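Local coordinates for putative acyl-CoA dehydrogenase (Burkholderia xenovorans, PDB 5JSC), which probably belongs to the acyl-CoA dehydrogenase family of flavoproteins and binds flavin-adenine dinucleotide as a tetramer, at residues A35-W40 and E96-H101; E51-T56 and P225-R230; T85-A90 and L324-E329; V265-L270 and L316-A321; G345-I350 and M370-I375. One frame throughout, in Å; residues are numbered along the deposited sequence. Where two conformers were deposited one is given.

Contact 1 (A35-W40 and E96-H101); sequences AGIEAW and ETLAKH. With EDO (1,2-ethanediol), chain O.
Glu-38 and Thr-97 mark the nearest approach of two helices running nearly the same way, the axes of the two short segments 9.4 Å apart at a crossing angle of -25°, with the CA atoms of this pair 6.3 Å from each other. Glu-38 carries the polar side of the contact. Its chain bends at CG (chi2 62°), which turns the carboxylate back across the methyl CG2 of Thr-97 and on to the imidazole of His-101. His-101 NE2 donates to Glu-38 OE1 over 2.7 Å, close to the ring plane, meeting OE1 on its syn side but tilted out of the carboxylate plane. A water bridges the same OE1 to Lys-100 NZ, and Arg-42 makes a salt bridge to OE2, so positive groups probably favour the ionised carboxylate. Both helices belong to the all-helical N-terminal domain of the acyl-CoA dehydrogenase fold, and helix 103-122 also packs on Leu-98. Beside Glu-38, Ile-37 CG2 lies 3.7 Å from Thr-97 OG1, a hydroxyl already bonded to Leu-93 O within its own helix. Leu-98 CD2 touches both Ile-37 CD1 and, from a different direction, Trp-40 CZ3 at 3.8 Å.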
# COMPACT_ATOMS: atom_id res chain seq x y z
N ALA C 35 16.50 29.27 -11.68
CA ALA C 35 17.22 29.26 -12.94
C ALA C 35 18.72 29.36 -12.71
O ALA C 35 19.51 28.69 -13.39
CB ALA C 35 16.73 30.39 -13.85
N GLY C 36 19.13 30.18 -11.74
CA GLY C 36 20.54 30.37 -11.48
C GLY C 36 21.21 29.12 -10.96
O GLY C 36 22.31 28.75 -11.41
N ILE C 37 20.57 28.43 -10.00
CA ILE C 37 21.22 27.24 -9.47
C ILE C 37 21.19 26.11 -10.51
O ILE C 37 22.14 25.33 -10.59
CB ILE C 37 20.60 26.82 -8.11
CG1 ILE C 37 21.39 25.65 -7.51
CG2 ILE C 37 19.12 26.49 -8.22
CD1 ILE C 37 22.82 25.98 -7.17
N GLU C 38 20.14 26.04 -11.34
CA GLU C 38 20.14 25.06 -12.42
C GLU C 38 21.29 25.29 -13.39
O GLU C 38 21.97 24.34 -13.80
CB GLU C 38 18.80 25.08 -13.16
CG GLU C 38 18.76 24.20 -14.43
CD GLU C 38 18.97 22.71 -14.16
OE1 GLU C 38 18.77 22.25 -13.02
OE2 GLU C 38 19.34 21.99 -15.12
N ALA C 39 21.52 26.55 -13.78
CA ALA C 39 22.64 26.84 -14.67
C ALA C 39 23.97 26.50 -14.01
O ALA C 39 24.89 26.00 -14.68
CB ALA C 39 22.60 28.32 -15.08
N TRP C 40 24.11 26.78 -12.71
CA TRP C 40 25.33 26.41 -12.01
C TRP C 40 25.54 24.90 -12.06
O TRP C 40 26.65 24.43 -12.33
CB TRP C 40 25.30 26.91 -10.56
CG TRP C 40 26.59 26.63 -9.82
CD1 TRP C 40 27.67 27.47 -9.70
CD2 TRP C 40 26.96 25.42 -9.14
NE1 TRP C 40 28.68 26.85 -8.98
CE2 TRP C 40 28.26 25.59 -8.63
CE3 TRP C 40 26.30 24.20 -8.91
CZ2 TRP C 40 28.93 24.60 -7.91
CZ3 TRP C 40 26.97 23.21 -8.19
CH2 TRP C 40 28.26 23.42 -7.70
N GLU C 96 16.74 21.04 -3.67
CA GLU C 96 16.01 20.29 -4.69
C GLU C 96 16.78 20.24 -6.01
O GLU C 96 16.96 19.16 -6.60
CB GLU C 96 14.63 20.92 -4.92
CG GLU C 96 13.83 20.14 -5.94
CD GLU C 96 12.58 20.84 -6.40
OE1 GLU C 96 12.00 21.64 -5.64
OE2 GLU C 96 12.14 20.56 -7.54
N THR C 97 17.28 21.39 -6.47
CA THR C 97 17.99 21.42 -7.75
C THR C 97 19.32 20.69 -7.65
O THR C 97 19.68 19.92 -8.55
CB THR C 97 18.20 22.87 -8.19
OG1 THR C 97 16.94 23.54 -8.18
CG2 THR C 97 18.80 22.93 -9.60
N LEU C 98 20.07 20.92 -6.58
CA LEU C 98 21.35 20.22 -6.43
C LEU C 98 21.14 18.71 -6.39
O LEU C 98 21.82 17.97 -7.11
CB LEU C 98 22.07 20.70 -5.18
CG LEU C 98 22.70 22.09 -5.28
CD1 LEU C 98 23.07 22.59 -3.88
CD2 LEU C 98 23.91 22.09 -6.20
N ALA C 99 20.19 18.25 -5.57
CA ALA C 99 19.95 16.81 -5.46
C ALA C 99 19.54 16.21 -6.79
O ALA C 99 19.90 15.06 -7.11
CB ALA C 99 18.88 16.53 -4.40
N LYS C 100 18.78 16.97 -7.59
CA LYS C 100 18.36 16.49 -8.91
C LYS C 100 19.55 16.20 -9.82
O LYS C 100 19.42 15.41 -10.76
CB LYS C 100 17.43 17.53 -9.55
CG LYS C 100 16.79 17.10 -10.86
CD LYS C 100 15.66 18.04 -11.27
CE LYS C 100 16.17 19.44 -11.53
NZ LYS C 100 15.07 20.36 -11.96
N HIS C 101 20.71 16.79 -9.55
CA HIS C 101 21.92 16.57 -10.33
C HIS C 101 22.97 15.75 -9.61
O HIS C 101 23.69 14.98 -10.27
CB HIS C 101 22.55 17.91 -10.72
CG HIS C 101 21.73 18.72 -11.68
ND1 HIS C 101 21.96 18.70 -13.04
CD2 HIS C 101 20.71 19.58 -11.48
CE1 HIS C 101 21.11 19.52 -13.64
NE2 HIS C 101 20.34 20.06 -12.72
C1 EDO O . 9.10 23.02 -7.12
O1 EDO O . 9.48 21.68 -6.81
C2 EDO O . 10.23 23.73 -7.84
O2 EDO O . 10.82 22.85 -8.80
O HOH W 1 16.20 22.67 -12.42

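Contact 2 (E51-T56 and P225-R230); sequences EDVDAT and PHPLAR
Val-53 turns its two methyls onto the chain at Pro-225 to Pro-227 through a chi1 of -66°, which sets CG1 anti to its own carbonyl carbon and CG2 between the backbone N and that carbon. CG1 thereby meets the carbonyl oxygen and CB of Pro-225, the latter at 3.9 Å, while CG2 rests on the peptide joining His-226 to Pro-227, 4.1 Å from His-226 C. In Asp-54 a chi1 of -78° sets the carboxylate beside the ring of Pro-227, the two pointing opposite ways, with OD1 3.5 Å from Pro-227 CB. Its charge is answered elsewhere, by a salt bridge from OD2 to Arg-219. The helix starts at Val-53, with Asp-52 as its N-cap, whose OD1 accepts from Ala-55 N at 3.2 Å from above the carboxylate plane. Across from it, His-226 points away, stacks on Phe-107 and is hydrogen-bonded through NE2 to Glu-374. The contact is van der Waals packing, with no direct hydrogen bond between the segments. The proline-flanked loop leads into strand 228-233, where Leu-228 touches the FAD, and the arrangement joins the helical N-terminal domain to the middle beta domain of the acyl-CoA dehydrogenase fold.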
# COMPACT_ATOMS: atom_id res chain seq x y z
N GLU C 51 35.67 8.96 -6.34
CA GLU C 51 36.17 7.97 -5.40
C GLU C 51 36.88 8.64 -4.23
O GLU C 51 37.69 8.02 -3.54
CB GLU C 51 37.12 6.99 -6.10
N ASP C 52 36.58 9.92 -4.02
CA ASP C 52 37.26 10.69 -2.98
C ASP C 52 36.25 11.69 -2.43
O ASP C 52 36.28 12.89 -2.73
CB ASP C 52 38.50 11.40 -3.53
CG ASP C 52 39.35 12.04 -2.44
OD1 ASP C 52 38.92 12.12 -1.27
OD2 ASP C 52 40.47 12.46 -2.78
N VAL C 53 35.33 11.20 -1.59
CA VAL C 53 34.23 12.06 -1.16
C VAL C 53 34.72 13.21 -0.30
O VAL C 53 34.12 14.28 -0.31
CB VAL C 53 33.13 11.26 -0.44
CG1 VAL C 53 32.46 10.29 -1.42
CG2 VAL C 53 33.69 10.55 0.79
N ASP C 54 35.81 13.02 0.46
CA ASP C 54 36.32 14.12 1.28
C ASP C 54 36.78 15.28 0.41
O ASP C 54 36.39 16.44 0.62
CB ASP C 54 37.47 13.66 2.18
CG ASP C 54 37.01 12.88 3.40
OD1 ASP C 54 35.79 12.66 3.57
OD2 ASP C 54 37.89 12.49 4.20
N ALA C 55 37.63 14.99 -0.58
CA ALA C 55 38.13 16.05 -1.45
C ALA C 55 37.00 16.66 -2.28
O ALA C 55 36.99 17.87 -2.52
CB ALA C 55 39.23 15.50 -2.36
N THR C 56 36.05 15.83 -2.72
CA THR C 56 34.94 16.35 -3.51
C THR C 56 34.08 17.29 -2.68
O THR C 56 33.65 18.35 -3.17
CB THR C 56 34.11 15.20 -4.08
OG1 THR C 56 34.93 14.43 -4.97
CG2 THR C 56 32.90 15.72 -4.84
N PRO C 225 28.11 7.01 -0.46
CA PRO C 225 29.18 7.56 0.38
C PRO C 225 29.13 9.07 0.49
O PRO C 225 28.95 9.79 -0.50
CB PRO C 225 30.46 7.10 -0.33
CG PRO C 225 30.06 5.95 -1.14
CD PRO C 225 28.63 6.15 -1.53
N HIS C 226 29.29 9.55 1.72
CA HIS C 226 29.46 10.95 2.06
C HIS C 226 30.42 11.00 3.24
O HIS C 226 30.59 10.00 3.93
CB HIS C 226 28.12 11.62 2.44
CG HIS C 226 27.13 11.67 1.32
ND1 HIS C 226 27.31 12.46 0.20
CD2 HIS C 226 25.95 11.03 1.14
CE1 HIS C 226 26.29 12.30 -0.62
NE2 HIS C 226 25.44 11.45 -0.07
N PRO C 227 31.06 12.14 3.48
CA PRO C 227 31.98 12.23 4.63
C PRO C 227 31.22 12.09 5.94
O PRO C 227 30.33 12.88 6.24
CB PRO C 227 32.60 13.62 4.48
CG PRO C 227 32.31 14.05 3.09
CD PRO C 227 31.08 13.35 2.64
N LEU C 228 31.58 11.07 6.72
CA LEU C 228 30.89 10.74 7.96
C LEU C 228 31.92 10.23 8.96
O LEU C 228 32.86 9.53 8.59
CB LEU C 228 29.81 9.67 7.76
CG LEU C 228 28.44 10.02 7.20
CD1 LEU C 228 27.69 8.74 6.87
CD2 LEU C 228 27.66 10.83 8.21
N ALA C 229 31.73 10.57 10.24
CA ALA C 229 32.67 10.06 11.23
C ALA C 229 32.01 9.82 12.58
O ALA C 229 30.94 10.38 12.89
CB ALA C 229 33.87 11.00 11.43
N ARG C 230 32.67 8.98 13.37
CA ARG C 230 32.43 8.89 14.80
C ARG C 230 33.44 9.78 15.50
O ARG C 230 34.64 9.68 15.23
CB ARG C 230 32.56 7.44 15.29
CG ARG C 230 32.27 7.23 16.77
CD ARG C 230 32.11 5.73 17.06
NE ARG C 230 31.98 5.43 18.48
CZ ARG C 230 31.42 4.32 18.97
NH1 ARG C 230 30.90 3.40 18.15
NH2 ARG C 230 31.36 4.13 20.28

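Contact 3 (T85-A90 and L324-E329); sequences TIDTRA and LRDQGE. With SO4 (sulfate ion), chain R; SO4 (sulfate ion), chain Q.
Asp-326 reaches from the end of helix 298-325 to the start of helix 88-101, and its side chain touches the other segment all the way along. CB lies 3.5 Å from Arg-89 NH2. CG, anti to the carbonyl carbon at chi1 -70°, faces the backbone N of Thr-88 and sends one oxygen to each of two successive residues. OD1 takes the N-H of Thr-88 at 2.9 Å through its syn lone pair and the Thr-88 hydroxyl, OG1, at 2.7 Å from above the carboxylate plane; a water joins it to Ile-86 O. OD2 accepts from Arg-89 N on the syn side, and Arg-89 NE meets the anti lone pair of Asp-326 OD2 at 2.8 Å, a salt bridge. The carboxylate thus accepts from N-H groups in the first turn of helix 88-101, beside that helix's own N-cap, Asp-87, whose OD1 accepts from Ala-90 N. The two acids come close, 3.2 Å between Asp-87 OD1 and Asp-326 OD2, with their planes almost perpendicular; the helix N-H groups and Arg-89, together with Arg-29 on Asp-87, probably offset the repulsion. Asp-326 stands in a type I turn that ends in a Schellman motif, Gly-328 supplying the positive phi, so a helix end of the C-terminal domain meets a helix start of the N-terminal one. Next to it Arg-325 stretches out and gives NH1 to Thr-88 OG1 at 2.9 Å, squarely in its guanidinium plane. Arg-89 also holds a sulfate with NH1 and NH2, and Gln-327 NE2 donates to the same ion.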
# COMPACT_ATOMS: atom_id res chain seq x y z
N THR C 85 16.59 36.84 7.88
CA THR C 85 15.98 35.53 8.06
C THR C 85 16.57 34.57 7.04
O THR C 85 17.15 34.97 6.03
CB THR C 85 14.46 35.59 7.87
OG1 THR C 85 14.16 35.89 6.50
CG2 THR C 85 13.83 36.64 8.76
N ILE C 86 16.42 33.28 7.33
CA ILE C 86 16.76 32.25 6.35
C ILE C 86 15.54 32.02 5.48
O ILE C 86 14.46 31.69 5.99
CB ILE C 86 17.22 30.96 7.05
CG1 ILE C 86 18.58 31.19 7.73
CG2 ILE C 86 17.27 29.79 6.05
CD1 ILE C 86 18.99 30.12 8.70
N ASP C 87 15.70 32.24 4.17
CA ASP C 87 14.64 32.05 3.18
C ASP C 87 14.49 30.55 2.95
O ASP C 87 15.28 29.94 2.22
CB ASP C 87 15.02 32.81 1.90
CG ASP C 87 13.95 32.76 0.82
OD1 ASP C 87 13.08 31.87 0.82
OD2 ASP C 87 13.99 33.64 -0.07
N THR C 88 13.47 29.95 3.58
CA THR C 88 13.27 28.51 3.51
C THR C 88 12.98 28.07 2.09
O THR C 88 13.46 27.02 1.64
CB THR C 88 12.12 28.07 4.42
OG1 THR C 88 12.14 28.83 5.63
CG2 THR C 88 12.25 26.60 4.77
N ARG C 89 12.18 28.85 1.36
CA ARG C 89 11.89 28.50 -0.03
C ARG C 89 13.17 28.47 -0.86
O ARG C 89 13.36 27.58 -1.71
CB ARG C 89 10.88 29.48 -0.61
CG ARG C 89 9.48 29.30 -0.03
CD ARG C 89 8.55 30.46 -0.36
NE ARG C 89 8.90 31.64 0.43
CZ ARG C 89 8.29 32.81 0.32
NH1 ARG C 89 7.32 32.97 -0.57
NH2 ARG C 89 8.67 33.83 1.08
N ALA C 90 14.06 29.43 -0.64
CA ALA C 90 15.33 29.44 -1.36
C ALA C 90 16.18 28.23 -1.02
O ALA C 90 16.70 27.55 -1.91
CB ALA C 90 16.08 30.74 -1.09
N LEU C 324 5.18 28.69 4.62
CA LEU C 324 4.63 28.98 5.94
C LEU C 324 5.72 29.44 6.90
O LEU C 324 5.54 30.42 7.64
CB LEU C 324 3.90 27.75 6.47
CG LEU C 324 3.23 27.91 7.84
CD1 LEU C 324 2.29 29.12 7.87
CD2 LEU C 324 2.48 26.61 8.20
N ARG C 325 6.87 28.75 6.91
CA ARG C 325 7.96 29.19 7.77
C ARG C 325 8.41 30.59 7.39
O ARG C 325 8.77 31.40 8.26
CB ARG C 325 9.13 28.21 7.70
CG ARG C 325 10.14 28.47 8.79
CD ARG C 325 11.47 27.73 8.65
NE ARG C 325 12.40 28.34 9.59
CZ ARG C 325 13.29 29.28 9.30
NH1 ARG C 325 13.47 29.69 8.06
NH2 ARG C 325 14.04 29.78 10.26
N ASP C 326 8.37 30.91 6.09
CA ASP C 326 8.76 32.23 5.61
C ASP C 326 7.72 33.31 5.89
O ASP C 326 7.96 34.48 5.57
CB ASP C 326 9.05 32.16 4.10
CG ASP C 326 10.33 31.39 3.80
OD1 ASP C 326 11.14 31.19 4.73
OD2 ASP C 326 10.54 31.00 2.63
N GLN C 327 6.57 32.95 6.48
CA GLN C 327 5.66 33.93 7.05
C GLN C 327 6.00 34.23 8.50
O GLN C 327 5.32 35.06 9.13
CB GLN C 327 4.20 33.44 6.96
CG GLN C 327 3.79 32.97 5.57
CD GLN C 327 4.06 34.00 4.50
OE1 GLN C 327 3.49 35.09 4.50
NE2 GLN C 327 4.96 33.66 3.57
N GLY C 328 7.03 33.58 9.03
CA GLY C 328 7.38 33.72 10.43
C GLY C 328 6.69 32.75 11.35
O GLY C 328 6.67 32.98 12.56
N GLU C 329 6.10 31.69 10.82
CA GLU C 329 5.33 30.76 11.62
C GLU C 329 6.14 29.51 11.94
O GLU C 329 7.03 29.12 11.18
CB GLU C 329 4.03 30.36 10.91
CG GLU C 329 3.11 31.54 10.70
CD GLU C 329 2.52 32.02 12.00
OE1 GLU C 329 1.95 31.19 12.74
OE2 GLU C 329 2.63 33.23 12.30
S SO4 R . 14.55 32.72 10.62
O1 SO4 R . 13.19 33.13 10.26
O2 SO4 R . 15.22 33.87 11.23
O3 SO4 R . 14.47 31.63 11.59
O4 SO4 R . 15.27 32.30 9.43
S SO4 Q . 6.17 36.34 0.64
O1 SO4 Q . 5.56 37.63 0.33
O2 SO4 Q . 7.61 36.52 0.86
O3 SO4 Q . 5.57 35.80 1.86
O4 SO4 Q . 5.95 35.41 -0.46
O HOH W 2 12.14 32.82 6.75

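Contact 4 (V265-L270 and L316-A321); sequences VAAASL and LLVYRA
Two long antiparallel helices of the C-terminal helical domain, 250-286 and 298-325, pack here through Val-318, which sits on the alanines of the facing helix. The axes of the short segments pass 9.4 Å apart at a crossing angle of -151°, and Ala-267 and Val-318 have the nearest CA atoms, 6.2 Å apart. Val-318 splits its two methyls between neighbouring alanines: CG2 reaches CB of Ala-266 at 3.6 Å and CG1 reaches CB of Ala-267 at 4.0 Å. Small side chains on one helix thus receive a branched one from the other. The same CG1 also lies over the centre of the ring of Tyr-319, its neighbour in the chain, 3.6 Å above the plane. This pair belongs to the helical bundle that forms the C-terminal domain in acyl-CoA dehydrogenases, and nearby, on helix 298-325, Leu-316 and Arg-320 meet the second subunit, Arg-320 through a salt bridge to its Asp-312. Leu-270, with CG anti to the backbone N (chi1 169°), brings CD2 to within 4.0 Å of Tyr-319 CE2, approaching the ring at a slant. Tyr-319 OH extends beyond the pair to a hydrogen bond with Glu-96 of helix 88-101. Within helix 250-286 the buried hydroxyl of Ser-269 is satisfied by Val-265 O, which its OG meets at 3.0 Å from the opposite face to the Ser-269 N-H.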
# COMPACT_ATOMS: atom_id res chain seq x y z
N VAL C 265 15.41 18.68 3.76
CA VAL C 265 15.58 17.26 3.47
C VAL C 265 14.46 16.77 2.57
O VAL C 265 14.67 15.97 1.66
CB VAL C 265 15.64 16.41 4.76
CG1 VAL C 265 15.72 14.90 4.43
CG2 VAL C 265 16.81 16.82 5.61
N ALA C 266 13.24 17.24 2.84
CA ALA C 266 12.12 16.95 1.95
C ALA C 266 12.41 17.45 0.54
O ALA C 266 12.12 16.76 -0.44
CB ALA C 266 10.84 17.56 2.50
N ALA C 267 12.99 18.65 0.43
CA ALA C 267 13.30 19.20 -0.88
C ALA C 267 14.36 18.37 -1.60
O ALA C 267 14.26 18.14 -2.81
CB ALA C 267 13.75 20.66 -0.74
N ALA C 268 15.39 17.92 -0.87
CA ALA C 268 16.39 17.06 -1.51
C ALA C 268 15.76 15.76 -1.99
O ALA C 268 16.04 15.31 -3.11
CB ALA C 268 17.54 16.76 -0.54
N SER C 269 14.90 15.15 -1.17
CA SER C 269 14.19 13.94 -1.57
C SER C 269 13.43 14.17 -2.87
O SER C 269 13.47 13.35 -3.80
CB SER C 269 13.20 13.52 -0.48
OG SER C 269 13.85 13.25 0.75
N LEU C 270 12.73 15.30 -2.94
CA LEU C 270 11.98 15.67 -4.13
C LEU C 270 12.89 15.80 -5.35
O LEU C 270 12.53 15.36 -6.44
CB LEU C 270 11.25 16.99 -3.84
CG LEU C 270 10.59 17.73 -5.00
CD1 LEU C 270 9.50 16.87 -5.63
CD2 LEU C 270 10.01 19.06 -4.49
N LEU C 316 4.20 20.08 -3.30
CA LEU C 316 3.24 20.96 -2.64
C LEU C 316 3.46 20.98 -1.13
O LEU C 316 3.43 22.05 -0.51
CB LEU C 316 1.82 20.52 -2.98
CG LEU C 316 1.40 20.90 -4.42
CD1 LEU C 316 0.21 20.04 -4.91
CD2 LEU C 316 1.07 22.40 -4.51
N LEU C 317 3.71 19.81 -0.52
CA LEU C 317 3.99 19.78 0.92
C LEU C 317 5.29 20.49 1.27
O LEU C 317 5.36 21.19 2.29
CB LEU C 317 4.02 18.34 1.41
CG LEU C 317 2.67 17.62 1.44
CD1 LEU C 317 2.91 16.13 1.62
CD2 LEU C 317 1.81 18.15 2.57
N VAL C 318 6.34 20.30 0.46
CA VAL C 318 7.61 20.98 0.70
C VAL C 318 7.42 22.48 0.72
O VAL C 318 7.82 23.18 1.66
CB VAL C 318 8.66 20.58 -0.36
CG1 VAL C 318 9.88 21.50 -0.28
CG2 VAL C 318 9.07 19.13 -0.18
N TYR C 319 6.80 23.02 -0.34
CA TYR C 319 6.76 24.47 -0.47
C TYR C 319 5.61 25.09 0.31
O TYR C 319 5.70 26.27 0.65
CB TYR C 319 6.79 24.84 -1.96
CG TYR C 319 8.17 24.47 -2.47
CD1 TYR C 319 9.28 25.23 -2.10
CD2 TYR C 319 8.39 23.33 -3.23
CE1 TYR C 319 10.56 24.88 -2.51
CE2 TYR C 319 9.67 22.97 -3.64
CZ TYR C 319 10.76 23.75 -3.27
OH TYR C 319 12.03 23.41 -3.65
N ARG C 320 4.59 24.32 0.69
CA ARG C 320 3.66 24.81 1.71
C ARG C 320 4.41 25.05 3.01
O ARG C 320 4.27 26.11 3.63
CB ARG C 320 2.51 23.82 1.92
CG ARG C 320 1.44 24.27 2.94
CD ARG C 320 1.81 23.96 4.40
NE ARG C 320 1.90 22.52 4.65
CZ ARG C 320 0.89 21.77 5.07
NH1 ARG C 320 -0.30 22.31 5.31
NH2 ARG C 320 1.05 20.46 5.25
N ALA C 321 5.20 24.07 3.45
CA ALA C 321 5.95 24.23 4.69
C ALA C 321 6.96 25.36 4.59
O ALA C 321 7.11 26.16 5.53
CB ALA C 321 6.65 22.92 5.07

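Contact 5 (G345-I350 and M370-I375); sequences GAQQVI and MLYREI
Ile-350 and Ile-375 interlock at the centre of this contact. CD1 of Ile-350 presses against CB of Ile-375 at 3.5 Å, tighter than usual for two carbons. Its other branch, CG2, is directed at the opposing backbone instead, 3.4 Å from Tyr-372 N, and also rests 3.7 Å from CB of Leu-371. Ile-375 also splits its branches, here between two side chains: chi1 of -169° places CG1 anti to the backbone N, which carries CD1 to CB of Ala-346 at 3.6 Å, while CG2 meets the amide of Gln-347, 3.6 Å from OE1. Gln-347 gets there by bending at CG (chi2 85°), which lays its amide obliquely across the isoleucine. That amide is held from further out, OE1 by Arg-379 and NE2 by the hydroxyl of Tyr-372 from the third subunit. The Tyr-372 ring of this chain in turn stacks on its counterpart in that subunit, so the pair of residues that flanks the apolar core also lies at a subunit boundary. On the inner side, helix 250-286 closes over the contact, with Ala-273 against Ala-346, Ala-276 against Ile-350 and Phe-272 against Leu-371. The two backbones run antiparallel, their segment axes 9.5 Å apart at a crossing angle of -163°, and the near alignment matches Gln-347 with Ile-375 and Ile-350 with Tyr-372. Helices 332-356 and 367-376, joined by a short connection, form an antiparallel hairpin in the helical C-terminal domain of the acyl-CoA dehydrogenase fold, a domain that here also meets the third subunit of the tetramer.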
# COMPACT_ATOMS: atom_id res chain seq x y z
N GLY C 345 8.04 9.00 -0.35
CA GLY C 345 7.59 9.02 -1.72
C GLY C 345 8.73 8.91 -2.72
O GLY C 345 8.62 8.19 -3.71
N ALA C 346 9.84 9.61 -2.46
CA ALA C 346 10.97 9.54 -3.37
C ALA C 346 11.52 8.12 -3.45
O ALA C 346 11.93 7.67 -4.53
CB ALA C 346 12.08 10.49 -2.95
N GLN C 347 11.51 7.39 -2.33
CA GLN C 347 11.91 5.99 -2.37
C GLN C 347 11.07 5.22 -3.37
O GLN C 347 11.60 4.45 -4.18
CB GLN C 347 11.77 5.37 -0.97
CG GLN C 347 12.16 3.88 -0.90
CD GLN C 347 13.65 3.67 -0.71
OE1 GLN C 347 14.26 4.28 0.17
NE2 GLN C 347 14.25 2.81 -1.54
N GLN C 348 9.75 5.44 -3.34
CA GLN C 348 8.85 4.73 -4.24
C GLN C 348 9.08 5.14 -5.69
O GLN C 348 9.05 4.29 -6.59
CB GLN C 348 7.40 5.01 -3.85
CG GLN C 348 7.04 4.47 -2.49
CD GLN C 348 5.68 4.95 -2.04
OE1 GLN C 348 5.18 5.97 -2.52
NE2 GLN C 348 5.07 4.22 -1.11
N VAL C 349 9.27 6.44 -5.94
CA VAL C 349 9.50 6.92 -7.30
C VAL C 349 10.78 6.32 -7.86
O VAL C 349 10.82 5.84 -9.00
CB VAL C 349 9.55 8.46 -7.31
CG1 VAL C 349 9.94 8.97 -8.70
CG2 VAL C 349 8.20 9.01 -6.88
N ILE C 350 11.85 6.38 -7.07
CA ILE C 350 13.14 5.85 -7.49
C ILE C 350 13.05 4.35 -7.73
O ILE C 350 13.56 3.84 -8.73
CB ILE C 350 14.20 6.22 -6.44
CG1 ILE C 350 14.48 7.72 -6.51
CG2 ILE C 350 15.47 5.42 -6.66
CD1 ILE C 350 15.21 8.26 -5.28
N MET C 370 22.22 4.70 -8.72
CA MET C 370 22.77 5.62 -7.73
C MET C 370 21.67 6.21 -6.86
O MET C 370 21.85 6.36 -5.65
CB MET C 370 23.55 6.72 -8.44
CG MET C 370 24.76 6.18 -9.17
SD MET C 370 25.81 7.44 -9.88
CE MET C 370 24.70 8.21 -11.03
N LEU C 371 20.53 6.55 -7.46
CA LEU C 371 19.43 7.12 -6.70
C LEU C 371 18.86 6.12 -5.70
O LEU C 371 18.46 6.49 -4.59
CB LEU C 371 18.34 7.62 -7.64
CG LEU C 371 18.74 8.87 -8.45
CD1 LEU C 371 17.82 9.05 -9.65
CD2 LEU C 371 18.70 10.11 -7.57
N TYR C 372 18.81 4.84 -6.09
CA TYR C 372 18.34 3.79 -5.18
C TYR C 372 19.20 3.73 -3.93
O TYR C 372 18.69 3.49 -2.82
CB TYR C 372 18.34 2.46 -5.93
CG TYR C 372 17.94 1.26 -5.09
CD1 TYR C 372 16.60 0.99 -4.81
CD2 TYR C 372 18.91 0.38 -4.60
CE1 TYR C 372 16.23 -0.14 -4.05
CE2 TYR C 372 18.56 -0.74 -3.86
CZ TYR C 372 17.22 -0.99 -3.57
OH TYR C 372 16.87 -2.09 -2.83
N ARG C 373 20.51 3.94 -4.07
CA ARG C 373 21.37 4.00 -2.89
C ARG C 373 21.24 5.33 -2.16
O ARG C 373 21.21 5.37 -0.93
CB ARG C 373 22.83 3.74 -3.28
CG ARG C 373 23.02 2.30 -3.76
CD ARG C 373 24.48 1.94 -3.95
NE ARG C 373 24.96 2.43 -5.22
CZ ARG C 373 25.76 3.48 -5.37
NH1 ARG C 373 26.20 4.14 -4.30
NH2 ARG C 373 26.13 3.86 -6.58
N GLU C 374 21.15 6.43 -2.91
CA GLU C 374 21.19 7.76 -2.30
C GLU C 374 19.97 8.02 -1.42
O GLU C 374 20.08 8.66 -0.37
CB GLU C 374 21.27 8.81 -3.40
CG GLU C 374 21.54 10.20 -2.89
CD GLU C 374 23.01 10.40 -2.56
OE1 GLU C 374 23.85 10.24 -3.47
OE2 GLU C 374 23.32 10.69 -1.39
N ILE C 375 18.79 7.55 -1.83
CA ILE C 375 17.58 7.99 -1.14
C ILE C 375 17.43 7.34 0.23
O ILE C 375 16.78 7.92 1.11
CB ILE C 375 16.34 7.74 -2.01
CG1 ILE C 375 15.09 8.44 -1.43
CG2 ILE C 375 16.09 6.23 -2.21
CD1 ILE C 375 15.23 9.96 -1.33

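Contacts 4 and 5 are buried apolar helix packing inside the C-terminal domain, and they touch where Ser-269 meets Ala-346 and Ile-375. Contacts 1, 2 and 3 are only partly buried. Contact 1 mixes apolar and charged groups within the N-terminal domain, contact 2 joins that domain to the middle one by packing alone, with no direct hydrogen bond or salt bridge between its segments, and contact 3 joins it to the C-terminal one by a dense polar network. Helix 88-101 serves contacts 1 and 3, helix 298-325 contacts 3 and 4. Polar links run between contacts too: Glu-96 with Tyr-319 ties 1 to 4, and His-226 with Glu-374 ties 2 to 5. Contacts 3 and 4 border the second subunit, contact 5 the third.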